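Local coordinates for penicillin-binding protein (Bacillus halodurans, PDB 3TG9), which probably binds penicillin-type beta-lactams through an active-site serine, as a member of the beta-lactamase and penicillin-binding protein family, at residues L97-E109 / F133-P145. Sequence-based numbering, arbitrary orientation.
Sequences LTHTSGVPDYFDE and FLPLFQHAPMKFP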
ATOM      1  N   LEU B  97     -27.920  15.155   3.357  1.00 34.97           N
ATOM      2  CA  LEU B  97     -28.162  14.058   4.295  1.00 34.52           C
ATOM      3  C   LEU B  97     -29.061  12.966   3.732  1.00 35.73           C
ATOM      4  O   LEU B  97     -29.001  11.809   4.169  1.00 31.94           O
ATOM      5  CB  LEU B  97     -28.795  14.593   5.583  1.00 33.60           C
ATOM      6  CG  LEU B  97     -27.895  15.328   6.568  1.00 33.03           C
ATOM      7  CD1 LEU B  97     -28.728  16.158   7.528  1.00 34.33           C
ATOM      8  CD2 LEU B  97     -27.030  14.335   7.325  1.00 33.51           C
ATOM      9  N   THR B  98     -29.914  13.341   2.786  1.00 31.09           N
ATOM     10  CA  THR B  98     -30.886  12.414   2.227  1.00 33.25           C
ATOM     11  C   THR B  98     -30.605  12.088   0.765  1.00 35.13           C
ATOM     12  O   THR B  98     -31.379  11.379   0.130  1.00 37.04           O
ATOM     13  CB  THR B  98     -32.318  12.974   2.340  1.00 39.26           C
ATOM     14  OG1 THR B  98     -32.382  14.253   1.696  1.00 42.43           O
ATOM     15  CG2 THR B  98     -32.724  13.126   3.803  1.00 34.36           C
ATOM     16  N   HIS B  99     -29.500  12.601   0.236  1.00 36.52           N
ATOM     17  CA  HIS B  99     -29.116  12.317  -1.145  1.00 37.42           C
ATOM     18  C   HIS B  99     -30.110  12.910  -2.126  1.00 37.72           C
ATOM     19  O   HIS B  99     -30.455  12.273  -3.122  1.00 41.28           O
ATOM     20  CB  HIS B  99     -29.035  10.810  -1.394  1.00 35.62           C
ATOM     21  CG  HIS B  99     -27.952  10.124  -0.620  1.00 37.10           C
ATOM     22  ND1 HIS B  99     -26.616  10.275  -0.911  1.00 31.85           N
ATOM     23  CD2 HIS B  99     -28.018   9.266   0.426  1.00 31.77           C
ATOM     24  CE1 HIS B  99     -25.901   9.548  -0.078  1.00 33.28           C
ATOM     25  NE2 HIS B  99     -26.726   8.927   0.748  1.00 31.60           N
ATOM     26  N   THR B 100     -30.571  14.123  -1.854  1.00 38.18           N
ATOM     27  CA  THR B 100     -31.494  14.795  -2.763  1.00 39.93           C
ATOM     28  C   THR B 100     -30.944  16.147  -3.210  1.00 41.80           C
ATOM     29  O   THR B 100     -31.683  16.979  -3.732  1.00 43.70           O
ATOM     30  CB  THR B 100     -32.878  14.990  -2.109  1.00 38.53           C
ATOM     31  OG1 THR B 100     -32.723  15.660  -0.853  1.00 33.06           O
ATOM     32  CG2 THR B 100     -33.559  13.643  -1.875  1.00 35.09           C
ATOM     33  N   SER B 101     -29.641  16.348  -3.015  1.00 38.84           N
ATOM     34  CA  SER B 101     -28.996  17.640  -3.250  1.00 38.42           C
ATOM     35  C   SER B 101     -28.795  17.992  -4.719  1.00 44.65           C
ATOM     36  O   SER B 101     -28.707  19.167  -5.071  1.00 43.45           O
ATOM     37  CB  SER B 101     -27.635  17.679  -2.561  1.00 41.75           C
ATOM     38  OG  SER B 101     -26.683  16.936  -3.306  1.00 40.49           O
ATOM     39  N   GLY B 102     -28.691  16.972  -5.564  1.00 42.96           N
ATOM     40  CA  GLY B 102     -28.428  17.178  -6.975  1.00 44.52           C
ATOM     41  C   GLY B 102     -26.988  17.499  -7.348  1.00 43.71           C
ATOM     42  O   GLY B 102     -26.682  17.641  -8.530  1.00 44.81           O
ATOM     43  N   VAL B 103     -26.101  17.623  -6.362  1.00 40.28           N
ATOM     44  CA  VAL B 103     -24.692  17.914  -6.645  1.00 40.09           C
ATOM     45  C   VAL B 103     -24.069  16.858  -7.558  1.00 40.50           C
ATOM     46  O   VAL B 103     -24.531  15.716  -7.597  1.00 39.88           O
ATOM     47  CB  VAL B 103     -23.842  18.022  -5.353  1.00 39.00           C
ATOM     48  CG1 VAL B 103     -24.341  19.158  -4.487  1.00 41.84           C
ATOM     49  CG2 VAL B 103     -23.852  16.707  -4.581  1.00 34.99           C
ATOM     50  N   PRO B 104     -23.021  17.238  -8.309  1.00 38.94           N
ATOM     51  CA  PRO B 104     -22.291  16.236  -9.091  1.00 38.24           C
ATOM     52  C   PRO B 104     -21.492  15.348  -8.143  1.00 39.16           C
ATOM     53  O   PRO B 104     -21.090  15.803  -7.072  1.00 37.28           O
ATOM     54  CB  PRO B 104     -21.344  17.076  -9.940  1.00 37.51           C
ATOM     55  CG  PRO B 104     -21.121  18.318  -9.140  1.00 38.47           C
ATOM     56  CD  PRO B 104     -22.393  18.569  -8.379  1.00 42.66           C
ATOM     57  N   ASP B 105     -21.276  14.099  -8.537  1.00 40.03           N
ATOM     58  CA  ASP B 105     -20.568  13.124  -7.715  1.00 33.39           C
ATOM     59  C   ASP B 105     -19.213  12.870  -8.363  1.00 39.55           C
ATOM     60  O   ASP B 105     -19.051  13.091  -9.562  1.00 36.06           O
ATOM     61  CB  ASP B 105     -21.381  11.831  -7.691  1.00 37.46           C
ATOM     62  CG  ASP B 105     -21.064  10.949  -6.494  1.00 38.06           C
ATOM     63  OD1 ASP B 105     -19.995  11.129  -5.865  1.00 30.52           O
ATOM     64  OD2 ASP B 105     -21.905  10.071  -6.195  1.00 33.67           O
ATOM     65  N   TYR B 106     -18.230  12.417  -7.590  1.00 36.58           N
ATOM     66  CA  TYR B 106     -16.976  11.982  -8.199  1.00 37.10           C
ATOM     67  C   TYR B 106     -17.042  10.488  -8.517  1.00 36.11           C
ATOM     68  O   TYR B 106     -16.193   9.952  -9.226  1.00 35.78           O
ATOM     69  CB  TYR B 106     -15.776  12.314  -7.310  1.00 37.87           C
ATOM     70  CG  TYR B 106     -15.672  11.498  -6.034  1.00 34.09           C
ATOM     71  CD1 TYR B 106     -14.823  10.400  -5.955  1.00 36.06           C
ATOM     72  CD2 TYR B 106     -16.409  11.837  -4.909  1.00 35.46           C
ATOM     73  CE1 TYR B 106     -14.712   9.653  -4.790  1.00 32.88           C
ATOM     74  CE2 TYR B 106     -16.307  11.095  -3.738  1.00 36.95           C
ATOM     75  CZ  TYR B 106     -15.460  10.004  -3.687  1.00 36.23           C
ATOM     76  OH  TYR B 106     -15.363   9.269  -2.528  1.00 32.84           O
ATOM     77  N   PHE B 107     -18.078   9.832  -8.000  1.00 35.85           N
ATOM     78  CA  PHE B 107     -18.278   8.397  -8.191  1.00 39.43           C
ATOM     79  C   PHE B 107     -19.769   8.079  -8.130  1.00 42.56           C
ATOM     80  O   PHE B 107     -20.317   7.770  -7.064  1.00 40.84           O
ATOM     81  CB  PHE B 107     -17.502   7.590  -7.129  1.00 37.40           C
ATOM     82  CG  PHE B 107     -17.507   6.100  -7.370  1.00 42.95           C
ATOM     83  CD1 PHE B 107     -16.946   5.568  -8.518  1.00 48.07           C
ATOM     84  CD2 PHE B 107     -18.061   5.230  -6.442  1.00 44.04           C
ATOM     85  CE1 PHE B 107     -16.951   4.199  -8.745  1.00 49.13           C
ATOM     86  CE2 PHE B 107     -18.067   3.858  -6.664  1.00 45.65           C
ATOM     87  CZ  PHE B 107     -17.510   3.347  -7.818  1.00 45.20           C
ATOM     88  N   ASP B 108     -20.427   8.178  -9.280  1.00 45.20           N
ATOM     89  CA  ASP B 108     -21.858   7.912  -9.380  1.00 44.08           C
ATOM     90  C   ASP B 108     -22.090   6.412  -9.487  1.00 46.04           C
ATOM     91  O   ASP B 108     -21.901   5.818 -10.550  1.00 44.67           O
ATOM     92  CB  ASP B 108     -22.435   8.622 -10.602  1.00 48.49           C
ATOM     93  CG  ASP B 108     -23.940   8.549 -10.663  1.00 47.33           C
ATOM     94  OD1 ASP B 108     -24.534   9.450 -11.283  1.00 53.56           O
ATOM     95  OD2 ASP B 108     -24.530   7.604 -10.098  1.00 45.40           O
ATOM     96  N   GLU B 109     -22.509   5.814  -8.379  1.00 44.42           N
ATOM     97  CA  GLU B 109     -22.624   4.363  -8.269  1.00 48.90           C
ATOM     98  C   GLU B 109     -23.761   3.789  -9.110  1.00 47.48           C
ATOM     99  O   GLU B 109     -23.873   2.573  -9.272  1.00 47.81           O
ATOM    100  CB  GLU B 109     -22.775   3.959  -6.796  1.00 46.87           C
ATOM    101  CG  GLU B 109     -21.629   4.475  -5.916  1.00 47.34           C
ATOM    102  CD  GLU B 109     -21.607   3.854  -4.522  1.00 49.10           C
ATOM    103  OE1 GLU B 109     -21.165   4.537  -3.569  1.00 38.61           O
ATOM    104  OE2 GLU B 109     -22.036   2.686  -4.382  1.00 53.96           O
ATOM    105  N   PHE B 133     -10.840  15.983  -2.137  1.00 35.69           N
ATOM    106  CA  PHE B 133     -11.850  15.437  -3.036  1.00 33.88           C
ATOM    107  C   PHE B 133     -12.526  16.521  -3.874  1.00 34.85           C
ATOM    108  O   PHE B 133     -13.071  16.232  -4.936  1.00 33.37           O
ATOM    109  CB  PHE B 133     -12.904  14.645  -2.255  1.00 33.75           C
ATOM    110  CG  PHE B 133     -12.379  13.373  -1.630  1.00 35.74           C
ATOM    111  CD1 PHE B 133     -12.698  12.136  -2.175  1.00 34.47           C
ATOM    112  CD2 PHE B 133     -11.576  13.414  -0.499  1.00 33.81           C
ATOM    113  CE1 PHE B 133     -12.230  10.965  -1.606  1.00 34.11           C
ATOM    114  CE2 PHE B 133     -11.097  12.246   0.072  1.00 35.02           C
ATOM    115  CZ  PHE B 133     -11.422  11.019  -0.485  1.00 36.91           C
ATOM    116  N   LEU B 134     -12.497  17.762  -3.396  1.00 36.09           N
ATOM    117  CA  LEU B 134     -13.241  18.853  -4.041  1.00 38.48           C
ATOM    118  C   LEU B 134     -13.000  18.991  -5.549  1.00 41.09           C
ATOM    119  O   LEU B 134     -13.960  19.065  -6.325  1.00 42.74           O
ATOM    120  CB  LEU B 134     -12.959  20.188  -3.346  1.00 38.29           C
ATOM    121  CG  LEU B 134     -13.810  20.470  -2.115  1.00 40.60           C
ATOM    122  CD1 LEU B 134     -13.196  21.608  -1.311  1.00 37.05           C
ATOM    123  CD2 LEU B 134     -15.275  20.758  -2.502  1.00 33.33           C
ATOM    124  N   PRO B 135     -11.722  19.029  -5.968  1.00 38.00           N
ATOM    125  CA  PRO B 135     -11.434  19.197  -7.395  1.00 39.22           C
ATOM    126  C   PRO B 135     -12.072  18.104  -8.243  1.00 43.15           C
ATOM    127  O   PRO B 135     -12.330  18.334  -9.425  1.00 50.76           O
ATOM    128  CB  PRO B 135      -9.910  19.072  -7.464  1.00 36.69           C
ATOM    129  CG  PRO B 135      -9.435  19.443  -6.112  1.00 40.36           C
ATOM    130  CD  PRO B 135     -10.487  18.931  -5.169  1.00 37.05           C
ATOM    131  N   LEU B 136     -12.329  16.942  -7.647  1.00 39.74           N
ATOM    132  CA  LEU B 136     -12.853  15.786  -8.381  1.00 38.79           C
ATOM    133  C   LEU B 136     -14.307  15.935  -8.824  1.00 41.92           C
ATOM    134  O   LEU B 136     -14.813  15.105  -9.586  1.00 40.54           O
ATOM    135  CB  LEU B 136     -12.715  14.505  -7.545  1.00 38.36           C
ATOM    136  CG  LEU B 136     -11.311  14.109  -7.079  1.00 40.62           C
ATOM    137  CD1 LEU B 136     -11.354  12.805  -6.298  1.00 37.38           C
ATOM    138  CD2 LEU B 136     -10.358  14.002  -8.268  1.00 38.05           C
ATOM    139  N   PHE B 137     -14.987  16.977  -8.353  1.00 42.21           N
ATOM    140  CA  PHE B 137     -16.404  17.132  -8.684  1.00 40.81           C
ATOM    141  C   PHE B 137     -16.934  18.566  -8.617  1.00 41.10           C
ATOM    142  O   PHE B 137     -17.966  18.872  -9.221  1.00 39.04           O
ATOM    143  CB  PHE B 137     -17.250  16.223  -7.788  1.00 38.73           C
ATOM    144  CG  PHE B 137     -17.260  16.628  -6.336  1.00 39.86           C
ATOM    145  CD1 PHE B 137     -18.277  17.429  -5.829  1.00 38.99           C
ATOM    146  CD2 PHE B 137     -16.268  16.186  -5.468  1.00 37.76           C
ATOM    147  CE1 PHE B 137     -18.295  17.796  -4.482  1.00 37.63           C
ATOM    148  CE2 PHE B 137     -16.281  16.546  -4.119  1.00 35.37           C
ATOM    149  CZ  PHE B 137     -17.292  17.350  -3.627  1.00 36.85           C
ATOM    150  N   GLN B 138     -16.233  19.433  -7.888  1.00 40.50           N
ATOM    151  CA  GLN B 138     -16.755  20.758  -7.557  1.00 41.42           C
ATOM    152  C   GLN B 138     -17.058  21.618  -8.778  1.00 40.84           C
ATOM    153  O   GLN B 138     -17.883  22.518  -8.705  1.00 43.53           O
ATOM    154  CB  GLN B 138     -15.806  21.505  -6.614  1.00 41.82           C
ATOM    155  CG  GLN B 138     -14.640  22.183  -7.315  1.00 43.23           C
ATOM    156  CD  GLN B 138     -13.651  22.790  -6.341  1.00 44.88           C
ATOM    157  OE1 GLN B 138     -12.456  22.504  -6.399  1.00 47.54           O
ATOM    158  NE2 GLN B 138     -14.144  23.628  -5.438  1.00 43.10           N
ATOM    159  N   HIS B 139     -16.394  21.340  -9.897  1.00 47.45           N
ATOM    160  CA  HIS B 139     -16.566  22.142 -11.112  1.00 44.88           C
ATOM    161  C   HIS B 139     -17.562  21.530 -12.086  1.00 49.44           C
ATOM    162  O   HIS B 139     -17.830  22.097 -13.152  1.00 48.38           O
ATOM    163  CB  HIS B 139     -15.229  22.336 -11.826  1.00 42.80           C
ATOM    164  CG  HIS B 139     -14.220  23.098 -11.027  1.00 46.77           C
ATOM    165  ND1 HIS B 139     -14.466  24.360 -10.527  1.00 43.47           N
ATOM    166  CD2 HIS B 139     -12.957  22.784 -10.654  1.00 43.97           C
ATOM    167  CE1 HIS B 139     -13.401  24.785  -9.871  1.00 49.17           C
ATOM    168  NE2 HIS B 139     -12.471  23.848  -9.932  1.00 46.07           N
ATOM    169  N   ALA B 140     -18.101  20.370 -11.733  1.00 45.78           N
ATOM    170  CA  ALA B 140     -19.058  19.701 -12.602  1.00 45.29           C
ATOM    171  C   ALA B 140     -20.460  20.269 -12.374  1.00 47.57           C
ATOM    172  O   ALA B 140     -20.757  20.790 -11.297  1.00 45.90           O
ATOM    173  CB  ALA B 140     -19.028  18.192 -12.374  1.00 42.65           C
ATOM    174  N   PRO B 141     -21.319  20.185 -13.403  1.00 49.87           N
ATOM    175  CA  PRO B 141     -22.682  20.721 -13.358  1.00 45.04           C
ATOM    176  C   PRO B 141     -23.593  19.952 -12.413  1.00 48.50           C
ATOM    177  O   PRO B 141     -23.507  18.725 -12.309  1.00 47.19           O
ATOM    178  CB  PRO B 141     -23.165  20.524 -14.800  1.00 47.76           C
ATOM    179  CG  PRO B 141     -22.314  19.406 -15.318  1.00 54.35           C
ATOM    180  CD  PRO B 141     -20.977  19.736 -14.763  1.00 48.19           C
ATOM    181  N   MET B 142     -24.475  20.673 -11.733  1.00 47.54           N
ATOM    182  CA  MET B 142     -25.456  20.023 -10.885  1.00 45.97           C
ATOM    183  C   MET B 142     -26.254  19.049 -11.742  1.00 47.86           C
ATOM    184  O   MET B 142     -26.424  19.268 -12.939  1.00 51.53           O
ATOM    185  CB  MET B 142     -26.372  21.053 -10.236  1.00 44.90           C
ATOM    186  CG  MET B 142     -26.672  20.758  -8.774  1.00 52.63           C
ATOM    187  SD  MET B 142     -25.566  21.622  -7.638  1.00 59.87           S
ATOM    188  CE  MET B 142     -23.996  21.507  -8.481  1.00 50.83           C
ATOM    189  N   LYS B 143     -26.717  17.961 -11.140  1.00 46.46           N
ATOM    190  CA  LYS B 143     -27.417  16.927 -11.890  1.00 48.92           C
ATOM    191  C   LYS B 143     -28.909  17.234 -11.947  1.00 50.97           C
ATOM    192  O   LYS B 143     -29.612  16.820 -12.869  1.00 52.00           O
ATOM    193  CB  LYS B 143     -27.167  15.552 -11.266  1.00 49.91           C
ATOM    194  CG  LYS B 143     -25.689  15.248 -11.036  1.00 51.45           C
ATOM    195  CD  LYS B 143     -24.916  15.113 -12.352  1.00 54.00           C
ATOM    196  CE  LYS B 143     -25.409  13.916 -13.166  1.00 58.99           C
ATOM    197  NZ  LYS B 143     -24.688  13.764 -14.467  1.00 60.93           N
ATOM    198  N   PHE B 144     -29.384  17.974 -10.954  1.00 49.77           N
ATOM    199  CA  PHE B 144     -30.785  18.355 -10.898  1.00 49.97           C
ATOM    200  C   PHE B 144     -31.024  19.368  -9.786  1.00 49.76           C
ATOM    201  O   PHE B 144     -30.142  19.599  -8.953  1.00 47.48           O
ATOM    202  CB  PHE B 144     -31.687  17.123 -10.729  1.00 54.25           C
ATOM    203  CG  PHE B 144     -31.367  16.281  -9.522  1.00 52.84           C
ATOM    204  CD1 PHE B 144     -31.849  16.626  -8.271  1.00 53.41           C
ATOM    205  CD2 PHE B 144     -30.608  15.130  -9.646  1.00 50.70           C
ATOM    206  CE1 PHE B 144     -31.564  15.846  -7.161  1.00 52.88           C
ATOM    207  CE2 PHE B 144     -30.322  14.342  -8.543  1.00 49.69           C
ATOM    208  CZ  PHE B 144     -30.798  14.702  -7.297  1.00 48.23           C
ATOM    209  N   PRO B 145     -32.210  19.996  -9.790  1.00 50.18           N
ATOM    210  CA  PRO B 145     -32.634  20.932  -8.745  1.00 54.48           C
ATOM    211  C   PRO B 145     -32.551  20.307  -7.357  1.00 54.36           C
ATOM    212  O   PRO B 145     -33.079  19.213  -7.156  1.00 56.17           O
ATOM    213  CB  PRO B 145     -34.102  21.192  -9.094  1.00 53.50           C
ATOM    214  CG  PRO B 145     -34.168  21.009 -10.561  1.00 57.55           C
ATOM    215  CD  PRO B 145     -33.182  19.930 -10.897  1.00 54.33           C
TER
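F133 turns the edge of its ring toward a face of Y106, an offset edge-to-face pair with centroids 5.5 Å apart and planes at 63°. F133 CD1 lies off-centre over that face, toward the rim; F107 CB covers the opposite face. Y106 OH is hydrogen-bonded to D227 OD2, which probably helps fix the ring. L136 CB packs on Y106 CB at 3.8 Å. F137 comes next, its CG set between backbone N and carbonyl carbon (chi1 68°), which turns the ring toward the P104 carbonyl, F137 CD1 3.5 Å from P104 O. F137 to A140 form a type I turn. P104 fits against this turn: its CB meets A140 CB at 3.5 Å, and its CG nears the carbonyl oxygens of F137 and A140. M142 SD lies alongside V103 CG1; its CE comes tightly against P104 CD, a doubtful detail. K143 N gives the one hydrogen bond between the segments, to G102 O, 2.6 Å and nearly straight at 169°. G102 CA lies 3.5 Å from the centroid of the F144 ring, over its face, a CH-pi contact. T100 O sits at the ring edge. Here the loop after helix 93-98 packs against the loop leading to helix 155-168. D105 OD1 accepts from F107 N, an Asx turn, and from A155 N. Its side chain lies near, without touching, S55, K58 and Y152, which fit an SxxK pattern and may belong to the active site of this serine beta-lactamase/penicillin-binding protein fold.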